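PDB 3P2H: AHL synthase from Burkholderia glumae, which probably makes N-acyl-homoserine lactone quorum-sensing signals from acyl-ACP and S-adenosyl-L-methionine, releasing 5'-methylthioadenosine. Local coordinates for residues E81-D89 and R160-D168. The protein carries 3 engineered substitutions. Sequence-based numbering, arbitrary orientation.
Sequences EVFPHLLAD and RAGAPVSID. With MTA (5'-deoxy-5'-methylthioadenosine), chain B.
Leu-86 reaches strand 165-167 with both methyls: CD2 presses on Val-165 CG1 at 3.3 Å, tighter than usual for two carbons, while CD1 lies 4.2 Å from Ile-167 CD1. The Leu-86 and Val-165 side chains cross nearly at a right angle; chi1 of 63° at Val-165 is the rotation that presents CG1 to Leu-86 CD2. Leu-86 also packs on Val-142 of strand 138-144, and Leu-87 CD2 rests 3.8 Å from Ala-161 CB. The more exposed side, round Ala-88 and Ala-163, is polar and water-bridged. Ala-88 N donates to Ala-161 O (3.0 Å, 163° at the hydrogen), approaching in the carbonyl plane; a water gives the same oxygen a second bond and accepts from Asp-89 N. A second water donates to both Leu-86 O and Ala-163 O, and Gly-162 CA adds a nearly straight CA-H...O contact to Leu-86 O. At the ligand end, Phe-83 takes Val-82 CG1 over one ring face and turns its edge to the ribose, CE2 lying 3.4 Å from MTA O4'; its CE1 meets Ile-167 CD1 only loosely. The loop after helix 78-81 thus packs against strands 165-167, 138-144 and 170-178 of the acetyltransferase-like sheet of autoinducer synthases, beside the methylthioadenosine pocket.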
ATOM      1  N   GLU A  81       3.457  10.735  10.457  1.00 16.33           N
ATOM      2  CA  GLU A  81       3.004  10.951  11.824  1.00 18.26           C
ATOM      3  C   GLU A  81       3.336   9.880  12.851  1.00 18.77           C
ATOM      4  O   GLU A  81       3.653  10.198  13.991  1.00 20.27           O
ATOM      5  CB  GLU A  81       1.488  11.189  11.821  1.00 18.65           C
ATOM      6  CG  GLU A  81       1.099  12.460  11.090  1.00 19.91           C
ATOM      7  CD  GLU A  81      -0.386  12.758  11.149  1.00 21.73           C
ATOM      8  OE1 GLU A  81      -0.740  13.939  10.965  1.00 19.17           O
ATOM      9  OE2 GLU A  81      -1.193  11.822  11.363  1.00 21.22           O
ATOM     10  N   VAL A  82       3.265   8.616  12.454  1.00 18.70           N
ATOM     11  CA  VAL A  82       3.522   7.513  13.370  1.00 19.73           C
ATOM     12  C   VAL A  82       4.963   6.993  13.404  1.00 19.55           C
ATOM     13  O   VAL A  82       5.518   6.791  14.482  1.00 20.07           O
ATOM     14  CB  VAL A  82       2.566   6.335  13.058  1.00 21.31           C
ATOM     15  CG1 VAL A  82       2.813   5.168  14.019  1.00 23.59           C
ATOM     16  CG2 VAL A  82       1.129   6.809  13.165  1.00 21.12           C
ATOM     17  N   PHE A  83       5.572   6.790  12.239  1.00 17.92           N
ATOM     18  CA  PHE A  83       6.934   6.272  12.193  1.00 17.90           C
ATOM     19  C   PHE A  83       7.962   7.180  11.514  1.00 17.13           C
ATOM     20  O   PHE A  83       8.767   6.719  10.707  1.00 16.32           O
ATOM     21  CB  PHE A  83       6.927   4.910  11.501  1.00 19.00           C
ATOM     22  CG  PHE A  83       6.077   3.884  12.193  1.00 22.24           C
ATOM     23  CD1 PHE A  83       6.395   3.448  13.478  1.00 22.71           C
ATOM     24  CD2 PHE A  83       4.962   3.347  11.562  1.00 21.95           C
ATOM     25  CE1 PHE A  83       5.616   2.491  14.127  1.00 22.29           C
ATOM     26  CE2 PHE A  83       4.173   2.388  12.201  1.00 24.12           C
ATOM     27  CZ  PHE A  83       4.505   1.960  13.488  1.00 24.78           C
ATOM     28  N   PRO A  84       7.976   8.475  11.859  1.00 17.30           N
ATOM     29  CA  PRO A  84       8.942   9.383  11.231  1.00 17.12           C
ATOM     30  C   PRO A  84      10.409   9.051  11.508  1.00 17.75           C
ATOM     31  O   PRO A  84      11.292   9.397  10.717  1.00 15.87           O
ATOM     32  CB  PRO A  84       8.547  10.743  11.798  1.00 18.71           C
ATOM     33  CG  PRO A  84       8.066  10.394  13.174  1.00 18.31           C
ATOM     34  CD  PRO A  84       7.219   9.167  12.917  1.00 16.62           C
ATOM     35  N   HIS A  85      10.662   8.382  12.630  1.00 15.47           N
ATOM     36  CA  HIS A  85      12.020   8.024  13.022  1.00 16.24           C
ATOM     37  C   HIS A  85      12.621   6.914  12.161  1.00 17.82           C
ATOM     38  O   HIS A  85      13.801   6.592  12.287  1.00 16.27           O
ATOM     39  CB  HIS A  85      12.045   7.614  14.501  1.00 16.40           C
ATOM     40  CG  HIS A  85      11.050   6.551  14.854  1.00 18.31           C
ATOM     41  ND1 HIS A  85      11.197   5.233  14.477  1.00 18.38           N
ATOM     42  CD2 HIS A  85       9.879   6.618  15.534  1.00 18.52           C
ATOM     43  CE1 HIS A  85      10.161   4.534  14.907  1.00 17.41           C
ATOM     44  NE2 HIS A  85       9.347   5.350  15.552  1.00 18.37           N
ATOM     45  N   LEU A  86      11.813   6.332  11.282  1.00 18.11           N
ATOM     46  CA  LEU A  86      12.312   5.274  10.413  1.00 20.29           C
ATOM     47  C   LEU A  86      12.998   5.880   9.206  1.00 21.34           C
ATOM     48  O   LEU A  86      13.679   5.184   8.461  1.00 21.18           O
ATOM     49  CB  LEU A  86      11.173   4.370   9.934  1.00 20.76           C
ATOM     50  CG  LEU A  86      10.508   3.428  10.943  1.00 21.36           C
ATOM     51  CD1 LEU A  86       9.565   2.494  10.193  1.00 23.22           C
ATOM     52  CD2 LEU A  86      11.550   2.629  11.685  1.00 21.33           C
ATOM     53  N   LEU A  87      12.819   7.185   9.029  1.00 22.73           N
ATOM     54  CA  LEU A  87      13.384   7.897   7.893  1.00 24.45           C
ATOM     55  C   LEU A  87      14.767   8.479   8.100  1.00 25.88           C
ATOM     56  O   LEU A  87      15.105   8.966   9.183  1.00 26.41           O
ATOM     57  CB  LEU A  87      12.446   9.021   7.466  1.00 22.50           C
ATOM     58  CG  LEU A  87      11.132   8.598   6.813  1.00 24.33           C
ATOM     59  CD1 LEU A  87      10.277   9.834   6.586  1.00 24.81           C
ATOM     60  CD2 LEU A  87      11.408   7.877   5.499  1.00 22.43           C
ATOM     61  N   ALA A  88      15.563   8.431   7.036  1.00 26.80           N
ATOM     62  CA  ALA A  88      16.908   8.975   7.068  1.00 27.07           C
ATOM     63  C   ALA A  88      16.735  10.484   7.113  1.00 28.32           C
ATOM     64  O   ALA A  88      17.437  11.181   7.845  1.00 28.09           O
ATOM     65  CB  ALA A  88      17.666   8.566   5.817  1.00 26.84           C
ATOM     66  N   ASP A  89      15.771  10.972   6.334  1.00 28.82           N
ATOM     67  CA  ASP A  89      15.474  12.398   6.253  1.00 30.36           C
ATOM     68  C   ASP A  89      14.048  12.706   6.709  1.00 30.24           C
ATOM     69  O   ASP A  89      13.289  11.806   7.060  1.00 30.21           O
ATOM     70  CB  ASP A  89      15.660  12.875   4.815  1.00 31.21           C
ATOM     71  CG  ASP A  89      17.035  12.546   4.273  1.00 31.85           C
ATOM     72  OD1 ASP A  89      18.030  12.908   4.931  1.00 31.47           O
ATOM     73  OD2 ASP A  89      17.119  11.929   3.193  1.00 33.76           O
ATOM     74  N   ARG A 160      15.754   2.026  -0.462  1.00 14.96           N
ATOM     75  CA  ARG A 160      15.482   2.395   0.917  1.00 15.65           C
ATOM     76  C   ARG A 160      15.476   3.880   1.259  1.00 15.01           C
ATOM     77  O   ARG A 160      16.293   4.658   0.755  1.00 14.03           O
ATOM     78  CB  ARG A 160      16.453   1.642   1.828  1.00 15.35           C
ATOM     79  CG  ARG A 160      16.245   0.143   1.750  1.00 15.03           C
ATOM     80  CD  ARG A 160      17.180  -0.637   2.650  1.00 15.18           C
ATOM     81  NE  ARG A 160      16.811  -2.049   2.665  1.00 16.13           N
ATOM     82  CZ  ARG A 160      17.442  -2.986   3.363  1.00 13.88           C
ATOM     83  NH1 ARG A 160      18.491  -2.668   4.110  1.00 14.78           N
ATOM     84  NH2 ARG A 160      17.018  -4.239   3.314  1.00 15.44           N
ATOM     85  N   ALA A 161      14.533   4.261   2.118  1.00 13.82           N
ATOM     86  CA  ALA A 161      14.397   5.643   2.576  1.00 15.19           C
ATOM     87  C   ALA A 161      14.943   5.739   4.000  1.00 15.59           C
ATOM     88  O   ALA A 161      15.009   6.822   4.580  1.00 16.72           O
ATOM     89  CB  ALA A 161      12.930   6.070   2.551  1.00 14.75           C
ATOM     90  N   GLY A 162      15.333   4.590   4.549  1.00 17.21           N
ATOM     91  CA  GLY A 162      15.880   4.529   5.897  1.00 16.96           C
ATOM     92  C   GLY A 162      16.503   3.169   6.180  1.00 16.10           C
ATOM     93  O   GLY A 162      16.404   2.252   5.364  1.00 15.31           O
ATOM     94  N   ALA A 163      17.150   3.032   7.334  1.00 15.53           N
ATOM     95  CA  ALA A 163      17.780   1.769   7.700  1.00 16.65           C
ATOM     96  C   ALA A 163      16.717   0.808   8.214  1.00 15.50           C
ATOM     97  O   ALA A 163      15.741   1.231   8.824  1.00 16.09           O
ATOM     98  CB  ALA A 163      18.848   2.005   8.783  1.00 17.32           C
ATOM     99  N   PRO A 164      16.890  -0.499   7.967  1.00 15.43           N
ATOM    100  CA  PRO A 164      15.916  -1.491   8.428  1.00 15.52           C
ATOM    101  C   PRO A 164      15.882  -1.623   9.948  1.00 16.93           C
ATOM    102  O   PRO A 164      16.885  -1.423  10.626  1.00 16.08           O
ATOM    103  CB  PRO A 164      16.370  -2.772   7.733  1.00 15.66           C
ATOM    104  CG  PRO A 164      17.838  -2.578   7.594  1.00 17.33           C
ATOM    105  CD  PRO A 164      17.947  -1.138   7.166  1.00 17.03           C
ATOM    106  N   VAL A 165      14.710  -1.955  10.469  1.00 16.64           N
ATOM    107  CA  VAL A 165      14.515  -2.104  11.902  1.00 17.31           C
ATOM    108  C   VAL A 165      13.473  -3.191  12.122  1.00 18.16           C
ATOM    109  O   VAL A 165      12.599  -3.404  11.281  1.00 17.99           O
ATOM    110  CB  VAL A 165      14.012  -0.779  12.518  1.00 16.51           C
ATOM    111  CG1 VAL A 165      12.660  -0.428  11.932  1.00 19.15           C
ATOM    112  CG2 VAL A 165      13.936  -0.889  14.022  1.00 16.35           C
ATOM    113  N   SER A 166      13.581  -3.896  13.239  1.00 17.61           N
ATOM    114  CA  SER A 166      12.632  -4.950  13.555  1.00 19.47           C
ATOM    115  C   SER A 166      11.651  -4.393  14.583  1.00 19.99           C
ATOM    116  O   SER A 166      12.037  -4.060  15.705  1.00 19.01           O
ATOM    117  CB  SER A 166      13.370  -6.171  14.109  1.00 21.02           C
ATOM    118  OG  SER A 166      12.481  -7.246  14.372  1.00 26.11           O
ATOM    119  N   ILE A 167      10.387  -4.272  14.186  1.00 20.57           N
ATOM    120  CA  ILE A 167       9.357  -3.743  15.074  1.00 22.10           C
ATOM    121  C   ILE A 167       8.479  -4.871  15.601  1.00 22.88           C
ATOM    122  O   ILE A 167       7.771  -5.529  14.838  1.00 22.71           O
ATOM    123  CB  ILE A 167       8.471  -2.712  14.346  1.00 21.38           C
ATOM    124  CG1 ILE A 167       9.335  -1.545  13.856  1.00 23.07           C
ATOM    125  CG2 ILE A 167       7.381  -2.211  15.278  1.00 23.47           C
ATOM    126  CD1 ILE A 167       8.599  -0.568  12.970  1.00 21.64           C
ATOM    127  N   ASP A 168       8.528  -5.077  16.915  1.00 23.03           N
ATOM    128  CA  ASP A 168       7.765  -6.135  17.562  1.00 23.83           C
ATOM    129  C   ASP A 168       8.067  -7.449  16.874  1.00 23.23           C
ATOM    130  O   ASP A 168       7.165  -8.236  16.598  1.00 23.80           O
ATOM    131  CB  ASP A 168       6.267  -5.840  17.492  1.00 25.17           C
ATOM    132  CG  ASP A 168       5.854  -4.722  18.429  1.00 27.44           C
ATOM    133  OD1 ASP A 168       4.730  -4.200  18.264  1.00 27.54           O
ATOM    134  OD2 ASP A 168       6.650  -4.375  19.334  1.00 25.73           O
TER
HETATM  135  CS  MTA B 204       3.405  -0.794   9.205  1.00 37.89           C
HETATM  136  S5' MTA B 204       4.608  -1.562  10.330  1.00 38.86           S
HETATM  137  C5' MTA B 204       3.509  -2.542  11.397  1.00 34.43           C
HETATM  138  C4' MTA B 204       3.183  -1.824  12.709  1.00 32.50           C
HETATM  139  O4' MTA B 204       2.484  -0.592  12.377  1.00 31.04           O
HETATM  140  C2' MTA B 204       0.932  -1.859  13.585  1.00 30.42           C
HETATM  141  O2' MTA B 204       0.118  -2.064  14.744  1.00 33.33           O
HETATM  142  C3' MTA B 204       2.249  -2.712  13.543  1.00 30.96           C
HETATM  143  O3' MTA B 204       2.778  -2.837  14.868  1.00 32.15           O
HETATM  144  C1' MTA B 204       1.466  -0.427  13.400  1.00 27.90           C
HETATM  145  N9  MTA B 204       0.434   0.499  12.888  1.00 25.22           N
HETATM  146  C8  MTA B 204      -0.261   0.403  11.706  1.00 23.93           C
HETATM  147  N7  MTA B 204      -1.092   1.391  11.569  1.00 24.17           N
HETATM  148  C5  MTA B 204      -0.990   2.199  12.656  1.00 24.19           C
HETATM  149  C6  MTA B 204      -1.624   3.414  13.081  1.00 23.24           C
HETATM  150  N6  MTA B 204      -2.587   4.008  12.286  1.00 23.54           N
HETATM  151  N1  MTA B 204      -1.258   3.971  14.282  1.00 22.51           N
HETATM  152  C2  MTA B 204      -0.310   3.403  15.084  1.00 23.30           C
HETATM  153  N3  MTA B 204       0.299   2.246  14.689  1.00 22.98           N
HETATM  154  C4  MTA B 204       0.003   1.626  13.522  1.00 23.94           C
HETATM  155  O   HOH W   1      13.610   2.566   7.644  1.00 20.32           O
HETATM  156  O   HOH W   2      14.393   9.458   4.088  1.00 30.27           O